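Long-range contacts in type C neurotoxin (Clostridium botulinum, PDB 3PME), which probably binds gangliosides and membrane lipid at the nerve-cell surface, this chain being the receptor-binding domain of a mosaic C/D botulinum neurotoxin: residues E87-K95 with D176-I187; C103-W111 with K121-E129. One frame throughout, in Å; residues are numbered along the deposited sequence.

Interaction 1: E87-K95 with D176-I187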
loop_
_atom_site.group_PDB
_atom_site.type_symbol
_atom_site.label_atom_id
_atom_site.label_comp_id
_atom_site.label_asym_id
_atom_site.label_seq_id
_atom_site.Cartn_x
_atom_site.Cartn_y
_atom_site.Cartn_z
ATOM N N GLU A 87 -8.997 -18.183 12.967
ATOM C CA GLU A 87 -8.913 -18.521 11.550
ATOM C C GLU A 87 -10.183 -18.105 10.820
ATOM O O GLU A 87 -11.287 -18.372 11.289
ATOM C CB GLU A 87 -8.702 -20.027 11.377
ATOM C CG GLU A 87 -8.804 -20.494 9.936
ATOM C CD GLU A 87 -8.632 -21.992 9.811
ATOM O OE1 GLU A 87 -7.497 -22.475 10.001
ATOM O OE2 GLU A 87 -9.635 -22.685 9.535
ATOM N N TYR A 88 -10.022 -17.441 9.679
ATOM C CA TYR A 88 -11.155 -16.970 8.889
ATOM C C TYR A 88 -10.997 -17.454 7.455
ATOM O O TYR A 88 -9.973 -17.194 6.829
ATOM C CB TYR A 88 -11.217 -15.434 8.886
ATOM C CG TYR A 88 -11.223 -14.811 10.273
ATOM C CD1 TYR A 88 -12.410 -14.458 10.890
ATOM C CD2 TYR A 88 -10.036 -14.613 10.971
ATOM C CE1 TYR A 88 -12.419 -13.904 12.167
ATOM C CE2 TYR A 88 -10.037 -14.062 12.242
ATOM C CZ TYR A 88 -11.229 -13.713 12.831
ATOM O OH TYR A 88 -11.223 -13.174 14.101
ATOM N N THR A 89 -11.994 -18.161 6.935
ATOM C CA THR A 89 -11.997 -18.472 5.512
ATOM C C THR A 89 -12.447 -17.231 4.752
ATOM O O THR A 89 -13.489 -16.656 5.060
ATOM C CB THR A 89 -12.920 -19.660 5.191
ATOM O OG1 THR A 89 -12.410 -20.837 5.830
ATOM C CG2 THR A 89 -12.977 -19.903 3.687
ATOM N N ILE A 90 -11.660 -16.815 3.764
ATOM C CA ILE A 90 -11.947 -15.603 3.009
ATOM C C ILE A 90 -12.405 -15.895 1.578
ATOM O O ILE A 90 -13.281 -15.216 1.043
ATOM C CB ILE A 90 -10.695 -14.708 2.938
ATOM C CG1 ILE A 90 -10.184 -14.407 4.352
ATOM C CG2 ILE A 90 -10.974 -13.438 2.141
ATOM C CD1 ILE A 90 -11.237 -13.906 5.269
ATOM N N ILE A 91 -11.793 -16.892 0.946
ATOM C CA ILE A 91 -12.196 -17.274 -0.402
ATOM C C ILE A 91 -12.344 -18.778 -0.354
ATOM O O ILE A 91 -11.399 -19.476 0.001
ATOM C CB ILE A 91 -11.136 -16.910 -1.463
ATOM C CG1 ILE A 91 -10.720 -15.439 -1.347
ATOM C CG2 ILE A 91 -11.668 -17.198 -2.866
ATOM C CD1 ILE A 91 -9.577 -15.064 -2.287
ATOM N N ASN A 92 -13.530 -19.281 -0.681
ATOM C CA ASN A 92 -13.808 -20.704 -0.495
ATOM C C ASN A 92 -14.193 -21.383 -1.790
ATOM O O ASN A 92 -15.156 -20.982 -2.443
ATOM C CB ASN A 92 -14.938 -20.882 0.517
ATOM C CG ASN A 92 -15.045 -22.298 1.028
ATOM O OD1 ASN A 92 -14.336 -23.196 0.570
ATOM N ND2 ASN A 92 -15.928 -22.506 1.999
ATOM N N SER A 93 -13.435 -22.407 -2.162
ATOM C CA SER A 93 -13.778 -23.229 -3.315
ATOM C C SER A 93 -13.566 -24.692 -2.950
ATOM O O SER A 93 -12.998 -25.462 -3.729
ATOM C CB SER A 93 -12.967 -22.826 -4.551
ATOM O OG SER A 93 -13.583 -23.285 -5.748
ATOM N N ILE A 94 -14.007 -25.041 -1.743
ATOM C CA ILE A 94 -14.053 -26.426 -1.279
ATOM C C ILE A 94 -15.493 -26.912 -1.284
ATOM O O ILE A 94 -16.361 -26.302 -0.661
ATOM C CB ILE A 94 -13.549 -26.559 0.163
ATOM C CG1 ILE A 94 -12.107 -26.087 0.276
ATOM C CG2 ILE A 94 -13.678 -28.018 0.647
ATOM C CD1 ILE A 94 -11.153 -26.930 -0.458
ATOM N N LYS A 95 -15.742 -28.011 -1.987
ATOM C CA LYS A 95 -17.042 -28.665 -1.968
ATOM C C LYS A 95 -16.798 -30.160 -1.899
ATOM O O LYS A 95 -15.896 -30.669 -2.553
ATOM C CB LYS A 95 -17.828 -28.336 -3.232
ATOM C CG LYS A 95 -18.338 -26.906 -3.270
ATOM C CD LYS A 95 -19.179 -26.599 -2.040
ATOM C CE LYS A 95 -19.544 -25.122 -1.968
ATOM N NZ LYS A 95 -18.357 -24.244 -1.728
ATOM N N ASP A 176 -14.054 -27.247 -7.926
ATOM C CA ASP A 176 -15.440 -26.838 -8.055
ATOM C C ASP A 176 -15.561 -25.549 -8.863
ATOM O O ASP A 176 -14.660 -24.705 -8.850
ATOM C CB ASP A 176 -16.059 -26.649 -6.681
ATOM C CG ASP A 176 -17.568 -26.676 -6.728
ATOM O OD1 ASP A 176 -18.135 -27.771 -6.925
ATOM O OD2 ASP A 176 -18.187 -25.604 -6.591
ATOM N N LYS A 177 -16.691 -25.397 -9.552
ATOM C CA LYS A 177 -16.914 -24.231 -10.403
ATOM C C LYS A 177 -17.326 -22.988 -9.612
ATOM O O LYS A 177 -17.336 -21.886 -10.158
ATOM C CB LYS A 177 -17.981 -24.538 -11.452
ATOM C CG LYS A 177 -19.379 -24.627 -10.874
ATOM C CD LYS A 177 -20.328 -25.288 -11.853
ATOM C CE LYS A 177 -21.760 -25.256 -11.338
ATOM N NZ LYS A 177 -22.249 -23.861 -11.209
ATOM N N THR A 178 -17.657 -23.161 -8.337
ATOM C CA THR A 178 -18.109 -22.039 -7.509
ATOM C C THR A 178 -16.995 -21.525 -6.595
ATOM O O THR A 178 -16.281 -22.314 -5.968
ATOM C CB THR A 178 -19.314 -22.438 -6.645
ATOM O OG1 THR A 178 -20.376 -22.887 -7.498
ATOM C CG2 THR A 178 -19.799 -21.247 -5.820
ATOM N N ILE A 179 -16.852 -20.204 -6.537
ATOM C CA ILE A 179 -15.901 -19.557 -5.637
ATOM C C ILE A 179 -16.693 -18.579 -4.809
ATOM O O ILE A 179 -17.395 -17.727 -5.362
ATOM C CB ILE A 179 -14.824 -18.783 -6.413
ATOM C CG1 ILE A 179 -14.098 -19.708 -7.383
ATOM C CG2 ILE A 179 -13.808 -18.170 -5.459
ATOM C CD1 ILE A 179 -13.211 -18.964 -8.362
ATOM N N VAL A 180 -16.592 -18.693 -3.488
ATOM C CA VAL A 180 -17.306 -17.772 -2.606
ATOM C C VAL A 180 -16.336 -16.877 -1.845
ATOM O O VAL A 180 -15.519 -17.370 -1.056
ATOM C CB VAL A 180 -18.175 -18.537 -1.590
ATOM C CG1 VAL A 180 -18.872 -17.565 -0.637
ATOM C CG2 VAL A 180 -19.183 -19.430 -2.315
ATOM N N PHE A 181 -16.443 -15.566 -2.078
ATOM C CA PHE A 181 -15.662 -14.573 -1.349
ATOM C C PHE A 181 -16.483 -14.093 -0.161
ATOM O O PHE A 181 -17.642 -13.696 -0.326
ATOM C CB PHE A 181 -15.352 -13.368 -2.235
ATOM C CG PHE A 181 -14.443 -13.678 -3.386
ATOM C CD1 PHE A 181 -14.944 -14.256 -4.536
ATOM C CD2 PHE A 181 -13.089 -13.367 -3.324
ATOM C CE1 PHE A 181 -14.102 -14.542 -5.613
ATOM C CE2 PHE A 181 -12.253 -13.639 -4.394
ATOM C CZ PHE A 181 -12.758 -14.226 -5.537
ATOM N N GLY A 182 -15.895 -14.121 1.030
ATOM C CA GLY A 182 -16.595 -13.614 2.197
ATOM C C GLY A 182 -16.239 -14.284 3.503
ATOM O O GLY A 182 -15.774 -15.426 3.522
ATOM N N ILE A 183 -16.464 -13.570 4.603
ATOM C CA ILE A 183 -16.183 -14.087 5.937
ATOM C C ILE A 183 -17.467 -14.520 6.634
ATOM O O ILE A 183 -18.395 -13.725 6.789
ATOM C CB ILE A 183 -15.475 -13.028 6.797
ATOM C CG1 ILE A 183 -14.199 -12.556 6.100
ATOM C CG2 ILE A 183 -15.180 -13.567 8.191
ATOM C CD1 ILE A 183 -13.531 -11.376 6.781
ATOM N N ASP A 184 -17.515 -15.782 7.051
ATOM C CA ASP A 184 -18.695 -16.339 7.710
ATOM C C ASP A 184 -18.647 -16.203 9.227
ATOM O O ASP A 184 -19.689 -16.123 9.882
ATOM C CB ASP A 184 -18.884 -17.809 7.329
ATOM C CG ASP A 184 -19.964 -18.005 6.284
ATOM O OD1 ASP A 184 -20.828 -17.113 6.141
ATOM O OD2 ASP A 184 -19.954 -19.058 5.612
ATOM N N GLU A 185 -17.443 -16.187 9.787
ATOM C CA GLU A 185 -17.297 -16.039 11.229
ATOM C C GLU A 185 -17.801 -14.682 11.685
ATOM O O GLU A 185 -17.970 -13.759 10.883
ATOM C CB GLU A 185 -15.841 -16.213 11.660
ATOM C CG GLU A 185 -14.880 -16.364 10.510
ATOM C CD GLU A 185 -14.896 -17.758 9.938
ATOM O OE1 GLU A 185 -15.122 -18.706 10.721
ATOM O OE2 GLU A 185 -14.676 -17.905 8.713
ATOM N N ASN A 186 -18.043 -14.570 12.985
ATOM C CA ASN A 186 -18.401 -13.296 13.575
ATOM C C ASN A 186 -17.171 -12.407 13.606
ATOM O O ASN A 186 -16.092 -12.836 14.021
ATOM C CB ASN A 186 -18.950 -13.494 14.988
ATOM C CG ASN A 186 -19.572 -12.231 15.554
ATOM O OD1 ASN A 186 -19.481 -11.157 14.958
ATOM N ND2 ASN A 186 -20.213 -12.355 16.712
ATOM N N ILE A 187 -17.327 -11.175 13.142
ATOM C CA ILE A 187 -16.233 -10.219 13.160
ATOM C C ILE A 187 -16.711 -8.881 13.706
ATOM O O ILE A 187 -17.857 -8.483 13.479
ATOM C CB ILE A 187 -15.626 -10.027 11.759
ATOM C CG1 ILE A 187 -16.691 -9.564 10.767
ATOM C CG2 ILE A 187 -14.992 -11.322 11.278
ATOM C CD1 ILE A 187 -16.159 -9.338 9.366
HETATM O O HOH W 1 -13.398 -12.045 14.941
HETATM O O HOH W 2 -15.630 -17.432 6.506
HETATM O O HOH W 3 -12.224 -25.807 -6.388
HETATM O O HOH W 4 -17.174 -24.129 -4.147
#

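Interaction 2: C103-W111 with K121-E129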
loop_
_atom_site.group_PDB
_atom_site.type_symbol
_atom_site.label_atom_id
_atom_site.label_comp_id
_atom_site.label_asym_id
_atom_site.label_seq_id
_atom_site.Cartn_x
_atom_site.Cartn_y
_atom_site.Cartn_z
ATOM N N CYS A 103 -7.394 -18.572 3.544
ATOM C CA CYS A 103 -7.761 -18.171 4.904
ATOM C C CYS A 103 -6.808 -17.126 5.452
ATOM O O CYS A 103 -5.698 -16.945 4.952
ATOM C CB CYS A 103 -7.728 -19.368 5.854
ATOM S SG CYS A 103 -8.690 -20.778 5.321
ATOM N N ILE A 104 -7.259 -16.447 6.503
ATOM C CA ILE A 104 -6.414 -15.601 7.331
ATOM C C ILE A 104 -6.405 -16.240 8.706
ATOM O O ILE A 104 -7.446 -16.630 9.225
ATOM C CB ILE A 104 -7.003 -14.180 7.451
ATOM C CG1 ILE A 104 -6.981 -13.486 6.094
ATOM C CG2 ILE A 104 -6.266 -13.362 8.507
ATOM C CD1 ILE A 104 -5.619 -13.206 5.611
ATOM N N ARG A 105 -5.229 -16.379 9.295
ATOM C CA ARG A 105 -5.159 -16.960 10.621
ATOM C C ARG A 105 -3.986 -16.386 11.389
ATOM O O ARG A 105 -2.838 -16.501 10.963
ATOM C CB ARG A 105 -5.042 -18.482 10.551
ATOM C CG ARG A 105 -4.844 -19.118 11.910
ATOM C CD ARG A 105 -4.824 -20.643 11.823
ATOM N NE ARG A 105 -3.973 -21.136 10.745
ATOM C CZ ARG A 105 -2.645 -21.165 10.796
ATOM N NH1 ARG A 105 -2.006 -20.713 11.869
ATOM N NH2 ARG A 105 -1.953 -21.635 9.768
ATOM N N ASN A 106 -4.293 -15.751 12.516
ATOM C CA ASN A 106 -3.263 -15.211 13.393
ATOM C C ASN A 106 -2.208 -14.404 12.631
ATOM O O ASN A 106 -1.009 -14.623 12.799
ATOM C CB ASN A 106 -2.598 -16.357 14.171
ATOM C CG ASN A 106 -1.769 -15.862 15.341
ATOM O OD1 ASN A 106 -2.003 -14.771 15.859
ATOM N ND2 ASN A 106 -0.797 -16.662 15.764
ATOM N N GLY A 107 -2.647 -13.483 11.780
ATOM C CA GLY A 107 -1.714 -12.605 11.100
ATOM C C GLY A 107 -0.943 -13.262 9.966
ATOM O O GLY A 107 0.067 -12.745 9.514
ATOM N N ASN A 108 -1.439 -14.408 9.519
ATOM C CA ASN A 108 -0.892 -15.108 8.362
ATOM C C ASN A 108 -1.961 -15.220 7.287
ATOM O O ASN A 108 -3.146 -15.290 7.601
ATOM C CB ASN A 108 -0.455 -16.530 8.737
ATOM C CG ASN A 108 0.736 -16.558 9.681
ATOM O OD1 ASN A 108 1.885 -16.660 9.246
ATOM N ND2 ASN A 108 0.463 -16.476 10.979
ATOM N N ILE A 109 -1.551 -15.234 6.021
ATOM C CA ILE A 109 -2.444 -15.718 4.970
ATOM C C ILE A 109 -2.053 -17.148 4.636
ATOM O O ILE A 109 -0.867 -17.504 4.650
ATOM C CB ILE A 109 -2.442 -14.852 3.684
ATOM C CG1 ILE A 109 -1.037 -14.705 3.115
ATOM C CG2 ILE A 109 -3.064 -13.496 3.939
ATOM C CD1 ILE A 109 -1.046 -14.306 1.652
ATOM N N GLU A 110 -3.060 -17.969 4.351
ATOM C CA GLU A 110 -2.829 -19.391 4.106
ATOM C C GLU A 110 -3.642 -19.865 2.913
ATOM O O GLU A 110 -4.859 -19.665 2.854
ATOM C CB GLU A 110 -3.172 -20.220 5.347
ATOM C CG GLU A 110 -2.796 -21.697 5.203
ATOM C CD GLU A 110 -2.998 -22.502 6.484
ATOM O OE1 GLU A 110 -3.669 -22.000 7.410
ATOM O OE2 GLU A 110 -2.490 -23.646 6.565
ATOM N N TRP A 111 -2.953 -20.494 1.965
ATOM C CA TRP A 111 -3.592 -21.062 0.787
ATOM C C TRP A 111 -3.598 -22.566 0.941
ATOM O O TRP A 111 -2.565 -23.172 1.207
ATOM C CB TRP A 111 -2.827 -20.671 -0.475
ATOM C CG TRP A 111 -3.220 -21.454 -1.710
ATOM C CD1 TRP A 111 -2.692 -22.638 -2.128
ATOM C CD2 TRP A 111 -4.198 -21.085 -2.684
ATOM N NE1 TRP A 111 -3.288 -23.037 -3.305
ATOM C CE2 TRP A 111 -4.214 -22.097 -3.666
ATOM C CE3 TRP A 111 -5.056 -19.994 -2.825
ATOM C CZ2 TRP A 111 -5.064 -22.054 -4.771
ATOM C CZ3 TRP A 111 -5.899 -19.951 -3.933
ATOM C CH2 TRP A 111 -5.890 -20.970 -4.888
ATOM N N LYS A 121 -2.543 -29.645 1.703
ATOM C CA LYS A 121 -1.243 -28.979 1.779
ATOM C C LYS A 121 -1.515 -27.490 1.847
ATOM O O LYS A 121 -2.543 -27.023 1.360
ATOM C CB LYS A 121 -0.390 -29.284 0.544
ATOM C CG LYS A 121 -0.071 -30.757 0.346
ATOM C CD LYS A 121 0.700 -31.312 1.532
ATOM C CE LYS A 121 1.232 -32.711 1.241
ATOM N NZ LYS A 121 2.510 -32.653 0.470
ATOM N N SER A 122 -0.608 -26.739 2.452
ATOM C CA SER A 122 -0.824 -25.302 2.579
ATOM C C SER A 122 0.434 -24.484 2.317
ATOM O O SER A 122 1.563 -24.954 2.506
ATOM C CB SER A 122 -1.380 -24.971 3.964
ATOM O OG SER A 122 -0.448 -25.293 4.971
ATOM N N LEU A 123 0.218 -23.254 1.858
ATOM C CA LEU A 123 1.260 -22.240 1.787
ATOM C C LEU A 123 0.870 -21.206 2.819
ATOM O O LEU A 123 -0.274 -20.773 2.851
ATOM C CB LEU A 123 1.281 -21.592 0.408
ATOM C CG LEU A 123 1.680 -22.510 -0.750
ATOM C CD1 LEU A 123 1.239 -21.875 -2.071
ATOM C CD2 LEU A 123 3.193 -22.715 -0.703
ATOM N N ILE A 124 1.820 -20.817 3.658
ATOM C CA ILE A 124 1.537 -19.896 4.745
ATOM C C ILE A 124 2.526 -18.744 4.700
ATOM O O ILE A 124 3.729 -18.949 4.546
ATOM C CB ILE A 124 1.613 -20.609 6.108
ATOM C CG1 ILE A 124 0.665 -21.808 6.135
ATOM C CG2 ILE A 124 1.234 -19.646 7.235
ATOM C CD1 ILE A 124 0.897 -22.750 7.317
ATOM N N PHE A 125 2.016 -17.526 4.813
ATOM C CA PHE A 125 2.880 -16.355 4.833
ATOM C C PHE A 125 2.497 -15.437 5.987
ATOM O O PHE A 125 1.346 -14.989 6.096
ATOM C CB PHE A 125 2.788 -15.599 3.508
ATOM C CG PHE A 125 3.615 -14.346 3.457
ATOM C CD1 PHE A 125 5.002 -14.415 3.441
ATOM C CD2 PHE A 125 3.008 -13.096 3.438
ATOM C CE1 PHE A 125 5.764 -13.263 3.385
ATOM C CE2 PHE A 125 3.774 -11.931 3.403
ATOM C CZ PHE A 125 5.148 -12.014 3.377
ATOM N N ASP A 126 3.471 -15.154 6.846
ATOM C CA ASP A 126 3.279 -14.234 7.963
ATOM C C ASP A 126 3.402 -12.795 7.468
ATOM O O ASP A 126 4.501 -12.247 7.373
ATOM C CB ASP A 126 4.333 -14.524 9.033
ATOM C CG ASP A 126 4.204 -13.635 10.258
ATOM O OD1 ASP A 126 3.370 -12.711 10.260
ATOM O OD2 ASP A 126 4.958 -13.865 11.233
ATOM N N TYR A 127 2.268 -12.177 7.156
ATOM C CA TYR A 127 2.306 -10.824 6.628
ATOM C C TYR A 127 2.336 -9.810 7.767
ATOM O O TYR A 127 2.708 -8.669 7.543
ATOM C CB TYR A 127 1.121 -10.557 5.680
ATOM C CG TYR A 127 -0.193 -10.496 6.403
ATOM C CD1 TYR A 127 -0.640 -9.305 6.961
ATOM C CD2 TYR A 127 -0.987 -11.621 6.541
ATOM C CE1 TYR A 127 -1.846 -9.241 7.646
ATOM C CE2 TYR A 127 -2.187 -11.572 7.235
ATOM C CZ TYR A 127 -2.611 -10.376 7.781
ATOM O OH TYR A 127 -3.793 -10.344 8.457
ATOM N N SER A 128 1.986 -10.240 8.981
ATOM C CA SER A 128 1.865 -9.312 10.117
ATOM C C SER A 128 3.204 -8.959 10.756
ATOM O O SER A 128 3.460 -7.799 11.080
ATOM C CB SER A 128 0.953 -9.908 11.188
ATOM O OG SER A 128 0.854 -9.046 12.319
ATOM N N GLU A 129 4.047 -9.965 10.957
ATOM C CA GLU A 129 5.284 -9.786 11.717
ATOM C C GLU A 129 5.020 -9.108 13.065
ATOM O O GLU A 129 5.680 -8.124 13.416
ATOM C CB GLU A 129 6.294 -8.979 10.905
ATOM C CG GLU A 129 6.706 -9.647 9.607
ATOM C CD GLU A 129 7.571 -8.752 8.745
ATOM O OE1 GLU A 129 8.239 -7.848 9.298
ATOM O OE2 GLU A 129 7.577 -8.951 7.513
HETATM O O HOH W 5 1.767 -13.973 12.304
#

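Interaction 1: E87-K95 with D176-I187
Ile91 lays CG2 over one face of the Phe181 ring, offset toward its rim, a CH-pi contact 4.1 Å from CG2 to the ring centroid. With CG1 beside the backbone N (chi1 -52°), CG2 stands anti to that N, and it also presses on CG2 of Ile179. Phe43 and Phe198 meet the Phe181 ring edge-to-face, so branched and aromatic side chains fill this inward side closely. A second tight spot lies at Ile90, whose CD1 comes within 3.4 Å of CG1 of Ile183; the two isoleucines run side by side, and both also touch Leu193.

Between these side chains the backbones pair as a short antiparallel bridge. Asn92 and Val180 exchange two bonds, Asn92 N to Val180 O 2.8 Å and Val180 N to Asn92 O 2.9 Å, and Gly182 N reaches Ile90 O almost straight (172°). Glycine is called for at 182, where the backbone angles would jam a CB against the preceding carbonyl. At Ser93, OG anti to the backbone N (chi1 -160°) brings the small hydroxyl to Thr178 O, where OG donates at 2.9 Å.

Toward solvent the contact loosens and water takes over. Lys95 NZ stays 5.1 Å from Asp176 OD2, a water joining the two and also donating to Thr178 O, while the lysine's aliphatic CG rests against the carboxylate. At the far end Glu185 OE2 accepts from Thr89 N, which meets it from above the carboxylate plane, and another water links Glu185 OE2, Thr89 O and Asp184 N. A classic beta bulge, Ile90 and Ile91 facing Leu102 of strand 100-105, marks the chain's corner; beyond it, antiparallel pairing links strand 92-95 to strand 178-181 in the lectin-like, concanavalin-type fold.

Interaction 2: C103-W111 with K121-E129
Gly107 O is gripped by two successive amides, Ser128 N at 3.2 Å in its carbonyl plane and, weakly, Tyr127 N. This oxygen belongs to the type I' turn from Arg105 to Asn108, which leads into the beta hairpin of strands 108-114 and 120-126. Glycine suits position 107 because phi is positive and a CB would collide with Ser128 CB. The same oxygen lies 3.3 Å above the plane of the Tyr127 ring, toward its rim. Tyr127 CG sits between backbone N and carbonyl carbon (chi1 70°), which swings the ring back beneath the turn; its hydroxyl is hydrogen-bonded to that of Thr82.

Along the hairpin, Ile109 pairs with Phe125 and Trp111 with Leu123 through two backbone bonds each. The apolar side chains of each pair lie side by side on the inward face, where Ile109 and Trp111 touch strand 141-148, and Phe125 and Trp111 touch strand 152-157. Ile109 CG2 meets Tyr127 CD2, the two side chains crossing at about a right angle.

The other face is mixed: Asn108, Glu110 and Asp126 share it with Ile124. Glu110 reaches out extended beside Ile124, its CG 3.6 Å from Ile124 CG1, and OE2 accepts a weak bond from Ser122 OG. Its second oxygen holds Arg105 in a salt bridge: NH2 lies 2.9 Å from Glu110 OE1, with OE1 near the guanidinium plane but NH2 well above the carboxylate plane, while Ile124 CD1 abuts the guanidinium edge.

The centres of interactions 1 and 2 lie 15 Å apart. Interaction 2 lies within a five-stranded antiparallel sheet, whereas interaction 1 joins the 87-95 side of that sheet to strand 178-181 of a three-stranded one. Strand 100-105 is the shared element, pairing with 87-90 and 92-95 and also with 108-114. The segments meet directly where Tyr88 N lies 2.7 Å from Ile104 O, a probable hydrogen bond, and where Tyr88 O packs on Cys103 CB at 3.3 Å. Arg105, tied to Glu110 in interaction 2, also makes a long, weak ion pair with Glu87. Trp100 touches Ile91 and Ser93 in interaction 1 and meets the Trp111 ring of interaction 2.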